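Local atomic coordinates of Ketoacyl_synth_N domain-containing protein (Photorhabdus luminescens subsp. laumondii, PDB entry 6SMO), a protein that probably serves in ketosynthase-type chain elongation alongside a partner PKS ketosynthase chain, and holds a 3,5,7,9,11-pentakis(oxidanylidene)dodecanal molecule in a pocket. Residues G97-N102 against Q151-S156; D217-A222 against Y309-F314; F269-N274 against K297-S302. All coordinates share one frame; numbering follows the deposited sequence.

Contacts 1 and 2 both belong to the buried heart of the chain and reach the same sheet, on opposite sides of the chain's centre. Their centres are 20 Å apart and their nearest atoms about 7 Å. Contact 1 pairs two parallel strands beside the partner chain; the side chain of Thr154 lies about 10 Å from the bound pentakis(oxidanylidene)dodecanal, whose pocket includes Val129, Ala130, Trp133 and Phe134. Contact 2 closes a long chain excursion onto strand 218-229, and contact 3 is nested inside that excursion. Contact 3 lies at the surface, its centre 29 Å from that of contact 2 and 32 Å from that of contact 1.

Contact 1 (G97-N102 against Q151-S156); sequences GIYVGN and QSKTFS
Val100 and Thr154 lie side by side in a parallel pair of strands, and Gly101 is bridged to Phe155 in the same register. The backbone bonds alternate between the strands: Val100 N donates to Lys153 O (3.0 Å), Phe155 N to Val100 O (3.0 Å), and Asn102 N to Phe155 O (3.0 Å, 169° at the hydrogen). Hydroxyl groups extend this pairing at both ends. Ser152 OG accepts from Ile98 N at 2.9 Å and is also bonded to Asn293 of the PKS_KS chain, while Ser156 OG donates to Asn102 O at 2.7 Å, nearly in line with that carbonyl.

The aromatic contacts centre on Tyr99. Lys153 CB sits over one face of its ring, 4.3 Å from the centroid, and Lys153 CG runs on beside the phenol oxygen. Phe155 meets the ring rim to rim, its CE1 3.8 Å from Tyr99 CD2. Gln151 reaches the far end: with CG anti to the backbone N (chi1 -175°) and the chain extended, NE2 donates to Tyr99 OH at 2.8 Å, the oxygen lying in the amide plane. The phenol is thus held at its tip as well as at a face and an edge.

The ammonium of Lys153 leaves the pair for a salt bridge with Asp196 of the PKS_KS chain, and backbone bonds from Thr154 and Ser156 reach that chain too. Helix 137-146 packs on the side of Val100 and Ile98, helix 161-175 on that of Tyr99 and Phe155. The arrangement is a parallel beta-alpha-beta crossover of the thiolase fold, with its edge strand built into the subunit interface.

Contact 2 (D217-A222 against Y309-F314); sequences DFSEGA and YLDNQF
Phe218 and Phe314 meet rim to rim, their ring planes almost parallel (3°) and their centroids 5.8 Å apart, so neither ring lies over the other. Two pairs of rim carbons, Phe218 CE1 with Phe314 CZ and Phe218 CD1 with Phe314 CE2, both meet at 3.7 Å. The side chain of Asn312 runs alongside Phe218 and points the same way, its amide plane turned 33° from the ring and its ND2 3.7 Å from Phe218 CE1. The same ND2 stands above the rim of the Phe314 ring, so the amide meets the junction of the two rings from one side. With CG anti to the backbone N (chi1 -169°), Asn312 also brings OD1 round to accept a weak bond from Phe314 N across the turn that leads to the second ring.

At the other end Ser219 and Asp311 point toward each other's segment, and Ser219 CB lies 3.8 Å from Asp311 OD2. That carboxylate has its salt-bridge partner in Arg47, which would probably offset the nearby charge of Asp217, whose OD2 is 4.3 Å from Asp311 OD1. Asp311 itself takes a positive phi as the chain leaves helix 307-310. Gln313 lays its CG against the carbonyl of Ser219, 3.4 Å from the oxygen.

Two backbone bonds fix this arrangement as a single bridge: Asn312 N donates to Asp217 O at 3.3 Å, and Ser219 N gives a weak bond to Asn312 O at 3.4 Å. Around the bridge, Phe218 forms backbone bonds with Ile45 and Arg47 and rests on helix 192-204; Phe314 is set edge-to-face with Phe104 and touches Tyr162 of the PKS_KS chain. Helix 20-31 packs on Leu310 at the end of helix 307-310, helix 319-329 touches Leu310 and Gln313, and the loop after helix 307-310 meets the start of strand 218-229.

Contact 3 (F269-N274 against K297-S302); sequences FNHNEN and KEIKTS
Phe269 turns its side chain toward Ile299 and Thr301 of the facing loop. CB points toward that loop, and beyond it CG lies 3.8 Å from Ile299 CG2; CD1 and CD2 are about equally distant from the same methyl, which hovers over the ring face, 15° off the normal, in a CH-pi contact. Ile299 achieves this by holding CG2 anti to its backbone N. Further out, Phe269 CE2 is 3.7 Å from Thr301 OG1, and CZ at the tip is 3.9 Å from Thr301 CG2. Thr301 OG1 is itself bonded to the carbonyl of Ala275, and Phe294 stands edge-to-face to the ring.

The other branch of Ile299 carries CD1 to within 3.9 Å of His271 CA. Nearer solvent, Glu273 and Lys300 lie side by side through their aliphatic parts, CG to CG at 3.9 Å, while Glu273 OE1 and Lys300 NZ stay 5.1 Å apart. Between 269-274 and 297-302, which lead into the parallel strands 275-278 and 302-304, no hydrogen bond crosses. The contact is mainly apolar packing round one buried ring, with the Thr301 bond to Ala275 at its margin and at most a weak charge attraction outside it.

Contact 1 (G97-N102 against Q151-S156)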
ATOM      1  N   GLY C  97       8.641   6.389 -11.631  1.00 33.99           N
ATOM      2  CA  GLY C  97       7.821   5.799 -10.554  1.00 33.57           C
ATOM      3  C   GLY C  97       7.886   4.280 -10.563  1.00 32.96           C
ATOM      4  O   GLY C  97       8.455   3.716 -11.520  1.00 32.53           O
ATOM      5  N   ILE C  98       7.330   3.644  -9.527  1.00 32.41           N
ATOM      6  CA  ILE C  98       7.312   2.162  -9.336  1.00 31.87           C
ATOM      7  C   ILE C  98       5.892   1.740  -8.943  1.00 31.48           C
ATOM      8  O   ILE C  98       5.442   2.152  -7.859  1.00 31.64           O
ATOM      9  CB  ILE C  98       8.340   1.729  -8.269  1.00 31.94           C
ATOM     10  CG1 ILE C  98       9.748   2.252  -8.572  1.00 32.02           C
ATOM     11  CG2 ILE C  98       8.332   0.216  -8.097  1.00 32.06           C
ATOM     12  CD1 ILE C  98      10.617   2.397  -7.347  1.00 32.27           C
ATOM     13  N   TYR C  99       5.225   0.944  -9.787  1.00 31.13           N
ATOM     14  CA  TYR C  99       3.870   0.384  -9.535  1.00 30.84           C
ATOM     15  C   TYR C  99       3.978  -1.123  -9.283  1.00 30.76           C
ATOM     16  O   TYR C  99       4.549  -1.841 -10.126  1.00 30.21           O
ATOM     17  CB  TYR C  99       2.921   0.717 -10.690  1.00 30.77           C
ATOM     18  CG  TYR C  99       2.145   1.991 -10.482  1.00 30.65           C
ATOM     19  CD1 TYR C  99       2.771   3.226 -10.546  1.00 30.60           C
ATOM     20  CD2 TYR C  99       0.789   1.967 -10.195  1.00 30.37           C
ATOM     21  CE1 TYR C  99       2.069   4.404 -10.346  1.00 30.54           C
ATOM     22  CE2 TYR C  99       0.072   3.135  -9.993  1.00 30.30           C
ATOM     23  CZ  TYR C  99       0.715   4.359 -10.068  1.00 30.34           C
ATOM     24  OH  TYR C  99       0.018   5.515  -9.871  1.00 30.46           O
ATOM     25  N   VAL C 100       3.473  -1.571  -8.131  1.00 30.78           N
ATOM     26  CA  VAL C 100       3.595  -2.996  -7.702  1.00 30.87           C
ATOM     27  C   VAL C 100       2.224  -3.588  -7.368  1.00 30.90           C
ATOM     28  O   VAL C 100       1.342  -2.843  -6.965  1.00 30.74           O
ATOM     29  CB  VAL C 100       4.537  -3.110  -6.485  1.00 30.93           C
ATOM     30  CG1 VAL C 100       4.944  -4.534  -6.159  1.00 30.81           C
ATOM     31  CG2 VAL C 100       5.766  -2.237  -6.627  1.00 31.21           C
ATOM     32  N   GLY C 101       2.078  -4.890  -7.606  1.00 31.49           N
ATOM     33  CA  GLY C 101       0.908  -5.712  -7.242  1.00 31.68           C
ATOM     34  C   GLY C 101       1.327  -6.864  -6.345  1.00 32.37           C
ATOM     35  O   GLY C 101       2.166  -7.673  -6.786  1.00 32.68           O
ATOM     36  N   ASN C 102       0.793  -6.925  -5.123  1.00 32.88           N
ATOM     37  CA  ASN C 102       1.121  -7.976  -4.123  1.00 33.47           C
ATOM     38  C   ASN C 102      -0.052  -8.137  -3.152  1.00 34.22           C
ATOM     39  O   ASN C 102      -0.491  -7.116  -2.589  1.00 34.47           O
ATOM     40  CB  ASN C 102       2.417  -7.659  -3.375  1.00 33.68           C
ATOM     41  CG  ASN C 102       2.778  -8.724  -2.362  1.00 33.75           C
ATOM     42  OD1 ASN C 102       2.762  -8.471  -1.159  1.00 33.93           O
ATOM     43  ND2 ASN C 102       3.083  -9.921  -2.835  1.00 33.81           N
ATOM     44  N   GLN C 151       5.513   9.412  -8.432  1.00 32.73           N
ATOM     45  CA  GLN C 151       4.297   8.717  -7.927  1.00 32.45           C
ATOM     46  C   GLN C 151       4.508   7.200  -8.003  1.00 32.05           C
ATOM     47  O   GLN C 151       4.786   6.703  -9.109  1.00 32.13           O
ATOM     48  CB  GLN C 151       3.075   9.151  -8.742  1.00 32.61           C
ATOM     49  CG  GLN C 151       1.757   8.581  -8.237  1.00 32.55           C
ATOM     50  CD  GLN C 151       0.574   9.170  -8.967  1.00 32.83           C
ATOM     51  OE1 GLN C 151       0.345  10.377  -8.944  1.00 33.21           O
ATOM     52  NE2 GLN C 151      -0.190   8.314  -9.625  1.00 33.07           N
ATOM     53  N   SER C 152       4.386   6.507  -6.866  1.00 31.95           N
ATOM     54  CA  SER C 152       4.635   5.049  -6.716  1.00 31.88           C
ATOM     55  C   SER C 152       3.566   4.429  -5.810  1.00 31.67           C
ATOM     56  O   SER C 152       3.492   4.830  -4.631  1.00 32.15           O
ATOM     57  CB  SER C 152       6.022   4.798  -6.184  1.00 32.30           C
ATOM     58  OG  SER C 152       7.005   5.211  -7.122  1.00 32.71           O
ATOM     59  N   LYS C 153       2.812   3.453  -6.324  1.00 31.27           N
ATOM     60  CA  LYS C 153       1.704   2.832  -5.555  1.00 31.03           C
ATOM     61  C   LYS C 153       1.774   1.305  -5.580  1.00 30.83           C
ATOM     62  O   LYS C 153       2.408   0.751  -6.473  1.00 30.73           O
ATOM     63  CB  LYS C 153       0.348   3.228  -6.146  1.00 31.08           C
ATOM     64  CG  LYS C 153       0.128   4.717  -6.332  1.00 31.48           C
ATOM     65  CD  LYS C 153       0.134   5.435  -5.023  1.00 31.72           C
ATOM     66  CE  LYS C 153       0.924   6.717  -5.060  1.00 32.16           C
ATOM     67  NZ  LYS C 153       1.674   6.883  -3.799  1.00 32.39           N
ATOM     68  N   THR C 154       1.149   0.683  -4.584  1.00 30.73           N
ATOM     69  CA  THR C 154       1.055  -0.791  -4.461  1.00 31.05           C
ATOM     70  C   THR C 154      -0.426  -1.148  -4.339  1.00 31.42           C
ATOM     71  O   THR C 154      -1.129  -0.472  -3.591  1.00 31.99           O
ATOM     72  CB  THR C 154       1.803  -1.331  -3.238  1.00 30.83           C
ATOM     73  OG1 THR C 154       3.162  -0.910  -3.274  1.00 31.30           O
ATOM     74  CG2 THR C 154       1.771  -2.839  -3.162  1.00 30.69           C
ATOM     75  N   PHE C 155      -0.860  -2.176  -5.059  1.00 31.63           N
ATOM     76  CA  PHE C 155      -2.262  -2.645  -5.021  1.00 31.70           C
ATOM     77  C   PHE C 155      -2.256  -4.045  -4.421  1.00 32.46           C
ATOM     78  O   PHE C 155      -1.343  -4.797  -4.725  1.00 32.73           O
ATOM     79  CB  PHE C 155      -2.835  -2.709  -6.433  1.00 31.17           C
ATOM     80  CG  PHE C 155      -3.020  -1.373  -7.096  1.00 31.03           C
ATOM     81  CD1 PHE C 155      -1.963  -0.746  -7.731  1.00 30.91           C
ATOM     82  CD2 PHE C 155      -4.250  -0.746  -7.087  1.00 30.98           C
ATOM     83  CE1 PHE C 155      -2.136   0.480  -8.343  1.00 31.02           C
ATOM     84  CE2 PHE C 155      -4.422   0.481  -7.701  1.00 31.10           C
ATOM     85  CZ  PHE C 155      -3.365   1.089  -8.329  1.00 31.08           C
ATOM     86  N   SER C 156      -3.242  -4.350  -3.583  1.00 33.48           N
ATOM     87  CA  SER C 156      -3.355  -5.693  -2.964  1.00 34.48           C
ATOM     88  C   SER C 156      -4.729  -6.277  -3.286  1.00 35.03           C
ATOM     89  O   SER C 156      -5.139  -7.207  -2.602  1.00 36.71           O
ATOM     90  CB  SER C 156      -3.122  -5.623  -1.489  1.00 34.98           C
ATOM     91  OG  SER C 156      -1.817  -5.153  -1.209  1.00 35.35           O
TER

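Contact 2 (D217-A222 against Y309-F314)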
ATOM      1  N   ASP C 217      -2.356 -26.022 -10.188  1.00 53.50           N
ATOM      2  CA  ASP C 217      -1.343 -25.815  -9.118  1.00 53.10           C
ATOM      3  C   ASP C 217      -1.169 -24.307  -8.892  1.00 50.89           C
ATOM      4  O   ASP C 217      -1.910 -23.524  -9.522  1.00 50.25           O
ATOM      5  CB  ASP C 217      -0.018 -26.491  -9.485  1.00 53.58           C
ATOM      6  CG  ASP C 217      -0.126 -27.995  -9.672  1.00 54.36           C
ATOM      7  OD1 ASP C 217      -0.764 -28.648  -8.823  1.00 55.05           O
ATOM      8  OD2 ASP C 217       0.427 -28.502 -10.669  1.00 54.50           O
ATOM      9  N   PHE C 218      -0.239 -23.926  -8.009  1.00 49.90           N
ATOM     10  CA  PHE C 218       0.195 -22.524  -7.767  1.00 48.56           C
ATOM     11  C   PHE C 218       1.701 -22.411  -8.017  1.00 47.91           C
ATOM     12  O   PHE C 218       2.419 -23.420  -7.856  1.00 48.47           O
ATOM     13  CB  PHE C 218      -0.140 -22.084  -6.339  1.00 48.19           C
ATOM     14  CG  PHE C 218      -1.589 -22.236  -5.952  1.00 48.62           C
ATOM     15  CD1 PHE C 218      -2.489 -21.201  -6.153  1.00 48.31           C
ATOM     16  CD2 PHE C 218      -2.052 -23.412  -5.383  1.00 48.97           C
ATOM     17  CE1 PHE C 218      -3.821 -21.340  -5.795  1.00 48.74           C
ATOM     18  CE2 PHE C 218      -3.385 -23.551  -5.025  1.00 49.57           C
ATOM     19  CZ  PHE C 218      -4.267 -22.514  -5.232  1.00 49.50           C
ATOM     20  N   SER C 219       2.157 -21.222  -8.409  1.00 46.53           N
ATOM     21  CA  SER C 219       3.597 -20.960  -8.647  1.00 46.04           C
ATOM     22  C   SER C 219       3.949 -19.573  -8.114  1.00 45.53           C
ATOM     23  O   SER C 219       3.166 -18.650  -8.310  1.00 45.35           O
ATOM     24  CB  SER C 219       3.932 -21.052 -10.096  1.00 45.74           C
ATOM     25  OG  SER C 219       3.611 -22.328 -10.607  1.00 46.22           O
ATOM     26  N   GLU C 220       5.107 -19.443  -7.478  1.00 45.43           N
ATOM     27  CA  GLU C 220       5.563 -18.130  -6.964  1.00 44.70           C
ATOM     28  C   GLU C 220       6.541 -17.517  -7.966  1.00 43.50           C
ATOM     29  O   GLU C 220       6.887 -18.167  -8.946  1.00 44.04           O
ATOM     30  CB  GLU C 220       6.230 -18.300  -5.602  1.00 45.64           C
ATOM     31  CG  GLU C 220       7.473 -19.163  -5.638  1.00 46.77           C
ATOM     32  CD  GLU C 220       8.115 -19.347  -4.279  1.00 47.94           C
ATOM     33  OE1 GLU C 220       9.300 -19.713  -4.214  1.00 49.25           O
ATOM     34  OE2 GLU C 220       7.419 -19.149  -3.282  1.00 48.22           O
ATOM     35  N   GLY C 221       6.943 -16.281  -7.719  1.00 41.62           N
ATOM     36  CA  GLY C 221       7.905 -15.571  -8.583  1.00 40.86           C
ATOM     37  C   GLY C 221       7.542 -14.107  -8.741  1.00 39.58           C
ATOM     38  O   GLY C 221       6.901 -13.553  -7.825  1.00 39.04           O
ATOM     39  N   ALA C 222       7.932 -13.502  -9.866  1.00 38.80           N
ATOM     40  CA  ALA C 222       7.731 -12.065 -10.165  1.00 37.85           C
ATOM     41  C   ALA C 222       7.769 -11.825 -11.678  1.00 37.14           C
ATOM     42  O   ALA C 222       8.379 -12.637 -12.402  1.00 37.67           O
ATOM     43  CB  ALA C 222       8.778 -11.245  -9.453  1.00 37.55           C
ATOM     44  N   TYR C 309      -0.232 -24.068 -17.679  1.00 50.61           N
ATOM     45  CA  TYR C 309       1.247 -24.133 -17.820  1.00 50.84           C
ATOM     46  C   TYR C 309       1.915 -23.207 -16.793  1.00 49.77           C
ATOM     47  O   TYR C 309       2.889 -23.645 -16.149  1.00 50.29           O
ATOM     48  CB  TYR C 309       1.667 -23.779 -19.250  1.00 51.77           C
ATOM     49  CG  TYR C 309       0.840 -24.433 -20.330  1.00 53.39           C
ATOM     50  CD1 TYR C 309       0.633 -25.804 -20.342  1.00 54.46           C
ATOM     51  CD2 TYR C 309       0.264 -23.685 -21.344  1.00 53.94           C
ATOM     52  CE1 TYR C 309      -0.128 -26.413 -21.328  1.00 54.99           C
ATOM     53  CE2 TYR C 309      -0.497 -24.278 -22.339  1.00 54.62           C
ATOM     54  CZ  TYR C 309      -0.694 -25.647 -22.332  1.00 54.94           C
ATOM     55  OH  TYR C 309      -1.444 -26.238 -23.308  1.00 54.89           O
ATOM     56  N   LEU C 310       1.344 -22.017 -16.603  1.00 48.02           N
ATOM     57  CA  LEU C 310       1.906 -20.978 -15.702  1.00 47.28           C
ATOM     58  C   LEU C 310       1.371 -21.082 -14.268  1.00 46.67           C
ATOM     59  O   LEU C 310       2.001 -20.502 -13.398  1.00 45.04           O
ATOM     60  CB  LEU C 310       1.613 -19.597 -16.297  1.00 46.76           C
ATOM     61  CG  LEU C 310       2.343 -19.266 -17.594  1.00 46.96           C
ATOM     62  CD1 LEU C 310       1.896 -17.921 -18.132  1.00 46.71           C
ATOM     63  CD2 LEU C 310       3.845 -19.278 -17.387  1.00 47.07           C
ATOM     64  N   ASP C 311       0.171 -21.635 -14.063  1.00 46.69           N
ATOM     65  CA  ASP C 311      -0.485 -21.844 -12.734  1.00 46.75           C
ATOM     66  C   ASP C 311      -1.083 -20.547 -12.169  1.00 45.40           C
ATOM     67  O   ASP C 311      -0.953 -19.490 -12.780  1.00 45.51           O
ATOM     68  CB  ASP C 311       0.340 -22.648 -11.720  1.00 47.97           C
ATOM     69  CG  ASP C 311       1.101 -23.821 -12.300  1.00 49.42           C
ATOM     70  OD1 ASP C 311       0.457 -24.744 -12.811  1.00 50.75           O
ATOM     71  OD2 ASP C 311       2.331 -23.784 -12.244  1.00 50.82           O
ATOM     72  N   ASN C 312      -1.674 -20.626 -10.984  1.00 44.23           N
ATOM     73  CA  ASN C 312      -2.261 -19.412 -10.374  1.00 43.16           C
ATOM     74  C   ASN C 312      -1.155 -18.722  -9.580  1.00 42.59           C
ATOM     75  O   ASN C 312      -0.625 -19.340  -8.663  1.00 43.40           O
ATOM     76  CB  ASN C 312      -3.463 -19.764  -9.502  1.00 42.87           C
ATOM     77  CG  ASN C 312      -4.253 -18.555  -9.062  1.00 42.46           C
ATOM     78  OD1 ASN C 312      -4.085 -17.475  -9.602  1.00 42.05           O
ATOM     79  ND2 ASN C 312      -5.119 -18.730  -8.089  1.00 42.29           N
ATOM     80  N   GLN C 313      -0.807 -17.494  -9.958  1.00 41.69           N
ATOM     81  CA  GLN C 313       0.253 -16.737  -9.250  1.00 41.16           C
ATOM     82  C   GLN C 313      -0.352 -15.507  -8.572  1.00 39.78           C
ATOM     83  O   GLN C 313       0.430 -14.684  -8.092  1.00 39.54           O
ATOM     84  CB  GLN C 313       1.338 -16.319 -10.237  1.00 41.38           C
ATOM     85  CG  GLN C 313       1.813 -17.448 -11.135  1.00 42.29           C
ATOM     86  CD  GLN C 313       2.908 -16.986 -12.059  1.00 42.34           C
ATOM     87  OE1 GLN C 313       2.718 -16.853 -13.263  1.00 42.25           O
ATOM     88  NE2 GLN C 313       4.066 -16.723 -11.491  1.00 42.64           N
ATOM     89  N   PHE C 314      -1.684 -15.404  -8.549  1.00 39.27           N
ATOM     90  CA  PHE C 314      -2.384 -14.229  -7.965  1.00 38.59           C
ATOM     91  C   PHE C 314      -1.987 -12.964  -8.725  1.00 37.32           C
ATOM     92  O   PHE C 314      -2.250 -12.905  -9.920  1.00 36.85           O
ATOM     93  CB  PHE C 314      -2.273 -14.182  -6.441  1.00 38.90           C
ATOM     94  CG  PHE C 314      -2.780 -15.441  -5.798  1.00 39.92           C
ATOM     95  CD1 PHE C 314      -4.123 -15.595  -5.517  1.00 40.43           C
ATOM     96  CD2 PHE C 314      -1.925 -16.493  -5.535  1.00 40.31           C
ATOM     97  CE1 PHE C 314      -4.596 -16.766  -4.956  1.00 41.30           C
ATOM     98  CE2 PHE C 314      -2.396 -17.662  -4.972  1.00 41.13           C
ATOM     99  CZ  PHE C 314      -3.729 -17.794  -4.684  1.00 41.63           C
TER

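Contact 3 (F269-N274 against K297-S302)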
ATOM      1  N   PHE C 269     -10.574  -4.581 -28.748  1.00 50.09           N
ATOM      2  CA  PHE C 269     -10.193  -5.218 -30.039  1.00 50.76           C
ATOM      3  C   PHE C 269     -10.207  -4.193 -31.180  1.00 52.16           C
ATOM      4  O   PHE C 269      -9.357  -4.317 -32.084  1.00 52.38           O
ATOM      5  CB  PHE C 269     -11.108  -6.406 -30.353  1.00 50.43           C
ATOM      6  CG  PHE C 269     -10.735  -7.682 -29.643  1.00 50.02           C
ATOM      7  CD1 PHE C 269     -11.277  -7.993 -28.405  1.00 49.49           C
ATOM      8  CD2 PHE C 269      -9.833  -8.571 -30.209  1.00 50.41           C
ATOM      9  CE1 PHE C 269     -10.928  -9.167 -27.752  1.00 49.27           C
ATOM     10  CE2 PHE C 269      -9.486  -9.743 -29.555  1.00 50.09           C
ATOM     11  CZ  PHE C 269     -10.034 -10.038 -28.328  1.00 49.46           C
ATOM     12  N   ASN C 270     -11.128  -3.222 -31.141  1.00 53.52           N
ATOM     13  CA  ASN C 270     -11.367  -2.228 -32.225  1.00 55.03           C
ATOM     14  C   ASN C 270     -11.750  -2.974 -33.513  1.00 55.95           C
ATOM     15  O   ASN C 270     -11.327  -2.539 -34.603  1.00 55.18           O
ATOM     16  CB  ASN C 270     -10.164  -1.295 -32.421  1.00 55.72           C
ATOM     17  CG  ASN C 270     -10.217  -0.065 -31.539  1.00 56.06           C
ATOM     18  OD1 ASN C 270     -10.574  -0.150 -30.365  1.00 57.76           O
ATOM     19  ND2 ASN C 270      -9.864   1.083 -32.095  1.00 56.24           N
ATOM     20  N   HIS C 271     -12.526  -4.057 -33.377  1.00 57.13           N
ATOM     21  CA  HIS C 271     -13.028  -4.921 -34.482  1.00 58.33           C
ATOM     22  C   HIS C 271     -11.858  -5.521 -35.277  1.00 58.07           C
ATOM     23  O   HIS C 271     -12.029  -5.740 -36.493  1.00 58.88           O
ATOM     24  CB  HIS C 271     -13.984  -4.131 -35.390  1.00 59.86           C
ATOM     25  CG  HIS C 271     -15.130  -3.498 -34.674  1.00 61.06           C
ATOM     26  ND1 HIS C 271     -15.221  -2.131 -34.487  1.00 61.16           N
ATOM     27  CD2 HIS C 271     -16.234  -4.033 -34.107  1.00 61.54           C
ATOM     28  CE1 HIS C 271     -16.330  -1.852 -33.833  1.00 61.26           C
ATOM     29  NE2 HIS C 271     -16.970  -3.001 -33.588  1.00 61.52           N
ATOM     30  N   ASN C 272     -10.721  -5.785 -34.619  1.00 56.98           N
ATOM     31  CA  ASN C 272      -9.504  -6.363 -35.254  1.00 56.59           C
ATOM     32  C   ASN C 272      -9.646  -7.890 -35.294  1.00 57.53           C
ATOM     33  O   ASN C 272      -9.948  -8.481 -34.237  1.00 56.54           O
ATOM     34  CB  ASN C 272      -8.223  -5.936 -34.530  1.00 55.67           C
ATOM     35  CG  ASN C 272      -6.956  -6.331 -35.262  1.00 54.97           C
ATOM     36  OD1 ASN C 272      -6.991  -6.687 -36.439  1.00 55.15           O
ATOM     37  ND2 ASN C 272      -5.828  -6.266 -34.575  1.00 54.10           N
ATOM     38  N   GLU C 273      -9.429  -8.491 -36.469  1.00 58.26           N
ATOM     39  CA  GLU C 273      -9.578  -9.951 -36.723  1.00 58.90           C
ATOM     40  C   GLU C 273      -8.236 -10.668 -36.516  1.00 58.47           C
ATOM     41  O   GLU C 273      -8.265 -11.883 -36.237  1.00 59.44           O
ATOM     42  CB  GLU C 273     -10.114 -10.191 -38.137  1.00 60.45           C
ATOM     43  CG  GLU C 273     -11.538  -9.697 -38.334  1.00 61.51           C
ATOM     44  CD  GLU C 273     -12.151 -10.025 -39.684  1.00 62.65           C
ATOM     45  OE1 GLU C 273     -12.874  -9.166 -40.228  1.00 63.23           O
ATOM     46  OE2 GLU C 273     -11.915 -11.142 -40.187  1.00 63.91           O
ATOM     47  N   ASN C 274      -7.113  -9.952 -36.644  1.00 57.18           N
ATOM     48  CA  ASN C 274      -5.736 -10.497 -36.483  1.00 56.46           C
ATOM     49  C   ASN C 274      -5.282 -10.309 -35.029  1.00 55.79           C
ATOM     50  O   ASN C 274      -4.189  -9.746 -34.819  1.00 55.61           O
ATOM     51  CB  ASN C 274      -4.753  -9.842 -37.460  1.00 56.44           C
ATOM     52  CG  ASN C 274      -5.165  -9.990 -38.909  1.00 56.25           C
ATOM     53  OD1 ASN C 274      -5.688 -11.026 -39.312  1.00 56.14           O
ATOM     54  ND2 ASN C 274      -4.923  -8.960 -39.705  1.00 56.62           N
ATOM     55  N   LYS C 297     -20.792  -8.537 -30.213  1.00 65.65           N
ATOM     56  CA  LYS C 297     -20.020  -7.377 -30.741  1.00 67.39           C
ATOM     57  C   LYS C 297     -19.364  -7.726 -32.087  1.00 68.98           C
ATOM     58  O   LYS C 297     -18.607  -6.875 -32.600  1.00 68.65           O
ATOM     59  CB  LYS C 297     -18.963  -6.939 -29.720  1.00 68.21           C
ATOM     60  CG  LYS C 297     -19.506  -6.214 -28.495  1.00 69.28           C
ATOM     61  CD  LYS C 297     -19.961  -4.797 -28.783  1.00 70.61           C
ATOM     62  CE  LYS C 297     -20.469  -4.071 -27.555  1.00 71.38           C
ATOM     63  NZ  LYS C 297     -19.358  -3.618 -26.686  1.00 71.46           N
ATOM     64  N   GLU C 298     -19.646  -8.913 -32.638  1.00 69.71           N
ATOM     65  CA  GLU C 298     -19.107  -9.402 -33.939  1.00 70.35           C
ATOM     66  C   GLU C 298     -17.573  -9.362 -33.901  1.00 69.09           C
ATOM     67  O   GLU C 298     -16.970  -8.736 -34.799  1.00 69.33           O
ATOM     68  CB  GLU C 298     -19.669  -8.576 -35.101  1.00 71.40           C
ATOM     69  CG  GLU C 298     -21.089  -8.950 -35.489  1.00 72.76           C
ATOM     70  CD  GLU C 298     -21.196 -10.105 -36.471  1.00 73.34           C
ATOM     71  OE1 GLU C 298     -22.069 -10.043 -37.359  1.00 73.94           O
ATOM     72  OE2 GLU C 298     -20.408 -11.065 -36.346  1.00 73.10           O
ATOM     73  N   ILE C 299     -16.974 -10.001 -32.891  1.00 67.85           N
ATOM     74  CA  ILE C 299     -15.495 -10.161 -32.738  1.00 66.91           C
ATOM     75  C   ILE C 299     -15.147 -11.633 -32.987  1.00 65.59           C
ATOM     76  O   ILE C 299     -15.814 -12.506 -32.396  1.00 65.19           O
ATOM     77  CB  ILE C 299     -15.018  -9.683 -31.350  1.00 66.92           C
ATOM     78  CG1 ILE C 299     -15.498  -8.264 -31.028  1.00 68.03           C
ATOM     79  CG2 ILE C 299     -13.505  -9.805 -31.222  1.00 66.74           C
ATOM     80  CD1 ILE C 299     -15.004  -7.200 -31.986  1.00 68.93           C
ATOM     81  N   LYS C 300     -14.141 -11.881 -33.831  1.00 64.38           N
ATOM     82  CA  LYS C 300     -13.632 -13.237 -34.173  1.00 64.63           C
ATOM     83  C   LYS C 300     -12.120 -13.260 -33.917  1.00 63.29           C
ATOM     84  O   LYS C 300     -11.380 -12.568 -34.646  1.00 61.58           O
ATOM     85  CB  LYS C 300     -13.994 -13.612 -35.615  1.00 65.99           C
ATOM     86  CG  LYS C 300     -13.622 -12.596 -36.690  1.00 66.96           C
ATOM     87  CD  LYS C 300     -14.518 -12.656 -37.911  1.00 68.16           C
ATOM     88  CE  LYS C 300     -15.863 -11.997 -37.689  1.00 68.30           C
ATOM     89  NZ  LYS C 300     -16.756 -12.163 -38.859  1.00 69.14           N
ATOM     90  N   THR C 301     -11.697 -14.013 -32.897  1.00 62.38           N
ATOM     91  CA  THR C 301     -10.300 -14.064 -32.385  1.00 62.01           C
ATOM     92  C   THR C 301      -9.956 -15.503 -31.979  1.00 61.13           C
ATOM     93  O   THR C 301     -10.882 -16.335 -31.902  1.00 62.81           O
ATOM     94  CB  THR C 301     -10.114 -13.076 -31.226  1.00 61.53           C
ATOM     95  OG1 THR C 301      -8.770 -13.176 -30.756  1.00 61.52           O
ATOM     96  CG2 THR C 301     -11.071 -13.316 -30.077  1.00 61.04           C
ATOM     97  N   SER C 302      -8.669 -15.767 -31.735  1.00 60.26           N
ATOM     98  CA  SER C 302      -8.126 -17.071 -31.271  1.00 59.54           C
ATOM     99  C   SER C 302      -8.004 -17.060 -29.742  1.00 57.49           C
ATOM    100  O   SER C 302      -7.506 -16.054 -29.198  1.00 55.16           O
ATOM    101  CB  SER C 302      -6.800 -17.366 -31.925  1.00 60.58           C
ATOM    102  OG  SER C 302      -6.341 -18.664 -31.582  1.00 61.76           O
TER